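Local structure of probable transcriptional regulator, AsnC family (Thermus thermophilus, 2DJW) at residues A[1-6]-A[43-48]; A[8-13]-A[37-42]. The protein is of unknown function but, as a stand-alone RAM domain of the Lrp/AsnC family, forms oligomers and probably binds a small effector. All blocks are in the same frame, centred on the assembly; numbering follows the deposited sequence.

Contact 1. Residues A[1-6]-A[43-48]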
loop_
_atom_site.group_PDB
_atom_site.type_symbol
_atom_site.label_atom_id
_atom_site.label_comp_id
_atom_site.label_asym_id
_atom_site.label_seq_id
_atom_site.Cartn_x
_atom_site.Cartn_y
_atom_site.Cartn_z
ATOM N N MET A 1 -25.575 22.392 8.063
ATOM C CA MET A 1 -25.040 21.920 6.761
ATOM C C MET A 1 -23.705 21.240 7.004
ATOM O O MET A 1 -22.772 21.858 7.542
ATOM C CB MET A 1 -24.873 23.078 5.786
ATOM C CG MET A 1 -25.292 22.752 4.343
ATOM S SD MET A 1 -27.097 22.792 4.080
ATOM C CE MET A 1 -27.179 22.194 2.378
ATOM N N ILE A 2 -23.634 19.956 6.656
ATOM C CA ILE A 2 -22.390 19.203 6.752
ATOM C C ILE A 2 -21.625 19.318 5.439
ATOM O O ILE A 2 -22.226 19.353 4.375
ATOM C CB ILE A 2 -22.640 17.709 7.101
ATOM C CG1 ILE A 2 -23.311 17.593 8.475
ATOM C CG2 ILE A 2 -21.341 16.919 7.065
ATOM C CD1 ILE A 2 -23.779 16.186 8.820
ATOM N N THR A 3 -20.303 19.407 5.534
ATOM C CA THR A 3 -19.425 19.345 4.379
ATOM C C THR A 3 -18.723 17.974 4.253
ATOM O O THR A 3 -18.363 17.343 5.255
ATOM C CB THR A 3 -18.416 20.497 4.397
ATOM O OG1 THR A 3 -19.134 21.730 4.277
ATOM C CG2 THR A 3 -17.430 20.399 3.238
ATOM N N ALA A 4 -18.563 17.535 3.004
ATOM C CA ALA A 4 -17.849 16.321 2.665
ATOM C C ALA A 4 -17.019 16.565 1.409
ATOM O O ALA A 4 -17.383 17.381 0.551
ATOM C CB ALA A 4 -18.834 15.177 2.451
ATOM N N PHE A 5 -15.894 15.873 1.313
ATOM C CA PHE A 5 -15.033 15.943 0.137
ATOM C C PHE A 5 -15.122 14.561 -0.458
ATOM O O PHE A 5 -14.700 13.599 0.180
ATOM C CB PHE A 5 -13.574 16.281 0.525
ATOM C CG PHE A 5 -13.430 17.628 1.202
ATOM C CD1 PHE A 5 -13.150 18.766 0.458
ATOM C CD2 PHE A 5 -13.631 17.763 2.583
ATOM C CE1 PHE A 5 -13.057 20.016 1.077
ATOM C CE2 PHE A 5 -13.535 19.009 3.200
ATOM C CZ PHE A 5 -13.241 20.136 2.458
ATOM N N VAL A 6 -15.720 14.453 -1.649
ATOM C CA VAL A 6 -15.862 13.144 -2.313
ATOM C C VAL A 6 -14.802 12.963 -3.391
ATOM O O VAL A 6 -14.723 13.718 -4.363
ATOM C CB VAL A 6 -17.293 12.838 -2.856
ATOM C CG1 VAL A 6 -17.399 11.385 -3.243
ATOM C CG2 VAL A 6 -18.355 13.166 -1.808
ATOM N N LEU A 43 -16.778 18.781 -3.859
ATOM C CA LEU A 43 -17.128 19.472 -2.629
ATOM C C LEU A 43 -18.658 19.527 -2.508
ATOM O O LEU A 43 -19.328 20.254 -3.257
ATOM C CB LEU A 43 -16.534 20.881 -2.614
ATOM C CG LEU A 43 -16.877 21.792 -1.434
ATOM C CD1 LEU A 43 -16.323 21.213 -0.135
ATOM C CD2 LEU A 43 -16.334 23.207 -1.658
ATOM N N VAL A 44 -19.176 18.748 -1.556
ATOM C CA VAL A 44 -20.595 18.564 -1.324
ATOM C C VAL A 44 -21.025 19.291 -0.023
ATOM O O VAL A 44 -20.217 19.477 0.895
ATOM C CB VAL A 44 -20.961 17.036 -1.263
ATOM C CG1 VAL A 44 -22.433 16.835 -1.229
ATOM C CG2 VAL A 44 -20.426 16.279 -2.482
ATOM N N ARG A 45 -22.288 19.718 0.032
ATOM C CA ARG A 45 -22.868 20.331 1.234
ATOM C C ARG A 45 -24.106 19.559 1.571
ATOM O O ARG A 45 -24.981 19.409 0.716
ATOM C CB ARG A 45 -23.252 21.796 0.983
ATOM C CG ARG A 45 -22.158 22.649 0.356
ATOM C CD ARG A 45 -21.011 22.906 1.300
ATOM N NE ARG A 45 -20.193 23.991 0.775
ATOM C CZ ARG A 45 -19.043 24.394 1.290
ATOM N NH1 ARG A 45 -18.549 23.790 2.363
ATOM N NH2 ARG A 45 -18.385 25.401 0.722
ATOM N N LEU A 46 -24.188 19.050 2.795
ATOM C CA LEU A 46 -25.293 18.161 3.170
ATOM C C LEU A 46 -26.197 18.700 4.277
ATOM O O LEU A 46 -25.722 19.305 5.237
ATOM C CB LEU A 46 -24.759 16.782 3.572
ATOM C CG LEU A 46 -23.735 16.103 2.652
ATOM C CD1 LEU A 46 -22.880 15.127 3.445
ATOM C CD2 LEU A 46 -24.454 15.413 1.488
ATOM N N LYS A 47 -27.500 18.451 4.137
ATOM C CA LYS A 47 -28.475 18.714 5.205
ATOM C C LYS A 47 -28.196 17.838 6.431
ATOM O O LYS A 47 -28.224 18.316 7.559
ATOM C CB LYS A 47 -29.918 18.506 4.698
ATOM C CG LYS A 47 -30.963 18.168 5.805
ATOM C CD LYS A 47 -31.290 19.370 6.737
ATOM C CE LYS A 47 -31.397 18.962 8.227
ATOM N NZ LYS A 47 -32.483 17.960 8.533
ATOM N N ASP A 48 -27.951 16.552 6.209
ATOM C CA ASP A 48 -27.579 15.647 7.286
ATOM C C ASP A 48 -26.628 14.625 6.728
ATOM O O ASP A 48 -26.355 14.649 5.535
ATOM C CB ASP A 48 -28.796 14.973 7.944
ATOM C CG ASP A 48 -29.933 14.707 6.977
ATOM O OD1 ASP A 48 -29.693 14.237 5.848
ATOM O OD2 ASP A 48 -31.091 14.974 7.363
#
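T3 and R45 face each other as a non-hydrogen-bonded antiparallel pair, their side chains lying side by side and pointing the same way. R45 bends at its second torsion (chi2 -70°), which folds the guanidinium back along its own strand toward L43, and NH1 donates to OG1 of T3 at 2.9 Å. OG1 lies in the guanidinium plane, at its edge, though the N-H...O angle of 147° shows a bent bond. CD2 of L43 sits over one guanidinium face, toward the rim. The stronger partner of R45 is E30 of the second subunit, a salt bridge through NH2. On the same face, CD1 of L43 touches both CG2 of T3, 3.6 Å away, and the F5 ring, met obliquely at CE1. The strands joined are 2-10 and 40-46, the central pair of the antiparallel sheet in this ferredoxin-like alpha-beta domain, whose family belongs to the dimeric alpha-beta barrels; the T3/F5/L43/R45 face packs against the second subunit. The other face carries I2, A4, V44 and L46; helix 52-60 covers V44 and L46, while I2 and A4 lean on strand 66-77. There CD1 of L46 comes within 4.2 Å of CB of A4, and CG2 of V44 meets CG2 of V6 at 3.8 Å as the two side chains cross. Backbone pairing fixes the register: I2 and L46 exchange two bonds, whereas A4 N to V44 O is weak at 3.3 Å. At the chain terminus M1 crosses R45 at about a right angle, with CG of M1 4.0 Å from CB of R45.

Contact 2. Residues A[8-13]-A[37-42]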
loop_
_atom_site.group_PDB
_atom_site.type_symbol
_atom_site.label_atom_id
_atom_site.label_comp_id
_atom_site.label_asym_id
_atom_site.label_seq_id
_atom_site.Cartn_x
_atom_site.Cartn_y
_atom_site.Cartn_z
ATOM N N ILE A 8 -13.342 10.917 -6.348
ATOM C CA ILE A 8 -13.847 10.033 -7.414
ATOM C C ILE A 8 -12.720 9.617 -8.369
ATOM O O ILE A 8 -12.079 10.471 -8.995
ATOM C CB ILE A 8 -14.991 10.709 -8.203
ATOM C CG1 ILE A 8 -15.993 11.380 -7.267
ATOM C CG2 ILE A 8 -15.704 9.747 -9.144
ATOM C CD1 ILE A 8 -15.971 12.898 -7.397
ATOM N N ARG A 9 -12.457 8.314 -8.435
ATOM C CA ARG A 9 -11.594 7.744 -9.464
ATOM C C ARG A 9 -12.450 7.140 -10.593
ATOM O O ARG A 9 -13.061 6.067 -10.429
ATOM C CB ARG A 9 -10.658 6.675 -8.886
ATOM C CG ARG A 9 -9.958 5.802 -9.952
ATOM C CD ARG A 9 -9.017 4.803 -9.326
ATOM N NE ARG A 9 -8.125 5.492 -8.388
ATOM C CZ ARG A 9 -8.070 5.285 -7.071
ATOM N NH1 ARG A 9 -8.825 4.354 -6.486
ATOM N NH2 ARG A 9 -7.228 6.003 -6.346
ATOM N N PRO A 10 -12.530 7.847 -11.732
ATOM C CA PRO A 10 -13.265 7.325 -12.886
ATOM C C PRO A 10 -12.381 6.492 -13.802
ATOM O O PRO A 10 -11.140 6.593 -13.735
ATOM C CB PRO A 10 -13.670 8.598 -13.613
ATOM C CG PRO A 10 -12.528 9.529 -13.377
ATOM C CD PRO A 10 -11.958 9.180 -12.014
ATOM N N ARG A 11 -13.019 5.687 -14.658
ATOM C CA ARG A 11 -12.375 5.215 -15.901
ATOM C C ARG A 11 -11.856 6.456 -16.629
ATOM O O ARG A 11 -12.543 7.489 -16.677
ATOM C CB ARG A 11 -13.372 4.456 -16.791
ATOM C CG ARG A 11 -12.718 3.676 -17.960
ATOM C CD ARG A 11 -13.710 3.341 -19.080
ATOM N NE ARG A 11 -14.807 2.524 -18.582
ATOM C CZ ARG A 11 -16.099 2.778 -18.766
ATOM N NH1 ARG A 11 -16.494 3.828 -19.480
ATOM N NH2 ARG A 11 -17.008 1.966 -18.235
ATOM N N GLY A 12 -10.634 6.368 -17.149
ATOM C CA GLY A 12 -9.947 7.508 -17.760
ATOM C C GLY A 12 -10.674 8.238 -18.882
ATOM O O GLY A 12 -10.520 9.456 -19.022
ATOM N N ASN A 13 -11.455 7.514 -19.692
ATOM C CA ASN A 13 -12.237 8.139 -20.789
ATOM C C ASN A 13 -13.566 8.763 -20.332
ATOM O O ASN A 13 -14.237 9.502 -21.095
ATOM C CB ASN A 13 -12.457 7.157 -21.952
ATOM C CG ASN A 13 -13.530 6.127 -21.661
ATOM O OD1 ASN A 13 -13.698 5.682 -20.527
ATOM N ND2 ASN A 13 -14.265 5.737 -22.697
ATOM N N PRO A 37 -4.258 10.844 -7.000
ATOM C CA PRO A 37 -4.692 9.491 -7.325
ATOM C C PRO A 37 -6.206 9.383 -7.659
ATOM O O PRO A 37 -6.671 8.320 -8.082
ATOM C CB PRO A 37 -4.354 8.703 -6.046
ATOM C CG PRO A 37 -4.271 9.732 -4.921
ATOM C CD PRO A 37 -4.287 11.109 -5.541
ATOM N N TYR A 38 -6.958 10.460 -7.446
ATOM C CA TYR A 38 -8.385 10.498 -7.780
ATOM C C TYR A 38 -8.549 11.659 -8.747
ATOM O O TYR A 38 -8.205 12.780 -8.404
ATOM C CB TYR A 38 -9.243 10.729 -6.531
ATOM C CG TYR A 38 -9.366 9.531 -5.577
ATOM C CD1 TYR A 38 -10.426 8.630 -5.700
ATOM C CD2 TYR A 38 -8.449 9.332 -4.511
ATOM C CE1 TYR A 38 -10.573 7.548 -4.831
ATOM C CE2 TYR A 38 -8.579 8.245 -3.638
ATOM C CZ TYR A 38 -9.656 7.362 -3.803
ATOM O OH TYR A 38 -9.841 6.275 -2.967
ATOM N N ASP A 39 -9.052 11.401 -9.956
ATOM C CA ASP A 39 -9.165 12.451 -10.984
ATOM C C ASP A 39 -10.174 13.525 -10.681
ATOM O O ASP A 39 -10.000 14.650 -11.097
ATOM C CB ASP A 39 -9.421 11.847 -12.381
ATOM C CG ASP A 39 -8.455 10.734 -12.694
ATOM O OD1 ASP A 39 -7.501 10.991 -13.472
ATOM O OD2 ASP A 39 -8.616 9.629 -12.101
ATOM N N LEU A 40 -11.223 13.185 -9.955
ATOM C CA LEU A 40 -12.270 14.151 -9.628
ATOM C C LEU A 40 -12.452 14.292 -8.114
ATOM O O LEU A 40 -12.374 13.306 -7.394
ATOM C CB LEU A 40 -13.620 13.750 -10.288
ATOM C CG LEU A 40 -13.749 13.674 -11.824
ATOM C CD1 LEU A 40 -14.998 12.859 -12.252
ATOM C CD2 LEU A 40 -13.776 15.068 -12.473
ATOM N N VAL A 41 -12.719 15.511 -7.651
ATOM C CA VAL A 41 -13.100 15.743 -6.253
ATOM C C VAL A 41 -14.391 16.523 -6.273
ATOM O O VAL A 41 -14.450 17.575 -6.925
ATOM C CB VAL A 41 -12.042 16.593 -5.449
ATOM C CG1 VAL A 41 -12.522 16.864 -4.015
ATOM C CG2 VAL A 41 -10.697 15.903 -5.411
ATOM N N ALA A 42 -15.403 16.043 -5.546
ATOM C CA ALA A 42 -16.595 16.853 -5.329
ATOM C C ALA A 42 -16.674 17.458 -3.925
ATOM O O ALA A 42 -16.667 16.737 -2.935
ATOM C CB ALA A 42 -17.887 16.052 -5.641
#
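A classic beta bulge begins the pairing of strand 40-46 with strand 2-10: D39 and L40 both face I8. The evidence is in the backbone bonds, for L40 N reaches I8 O at 3.0 Å and I8 N returns to L40 O at 2.8 Å, while D39 N, though near I8 O, has too poor an angle to bond. R9 reaches across to P37 and Y38, the residues just before the bulge. Its chain runs extended until chi3 (-51°), where a bend turns the guanidinium side-on to the carbonyl of P37, so that NE and NH2 both grip the one oxygen, NH2 at 2.9 Å. NE approaches nearly in line with the carbonyl bond; NH2 comes from above the carbonyl plane. The same guanidinium stacks on the Y38 ring with planes 29° apart, and CZ stands 4.2 Å from the ring centroid, a cation-pi contact with NH2 over the ring centre. The ring edge meets the backbone of R9, CD1 of Y38 lying 3.4 Å from R9 N. On the I8/L40 face, CD1 of I8 packs 3.8 Å from CB of L40 and also touches CB of A42, while helix 15-22 covers P10, L40 and A42. CD of P10 lies 3.4 Å from OD2 of D39. The arrangement is a classic bulge where two antiparallel strands begin to pair, here the central strands of the ferredoxin-like sheet of an Lrp/AsnC ligand-binding (RAM) domain.

In the fold
Contacts 1 and 2 use the same two strands, 2-10 and 40-46, at opposite ends of their antiparallel pairing, with centres about 19 Å apart; V6 O and A42 N, 2.7 Å apart in a probable hydrogen bond, join them. Each is partly buried. Contact 1 has four regular bridges, and helix 52-60 covers V44 and L46 of its apolar face; contact 2 has one bridge and a bulge, with helix 15-22 over its apolar side. Both place an arginine across the strands, but R45 meets a hydroxyl of its own chain and E30 of the second subunit, whereas R9 holds a carbonyl and a ring of its own chain. Contact 1 alone approaches the zinc-site residues E50 and D54, through D48.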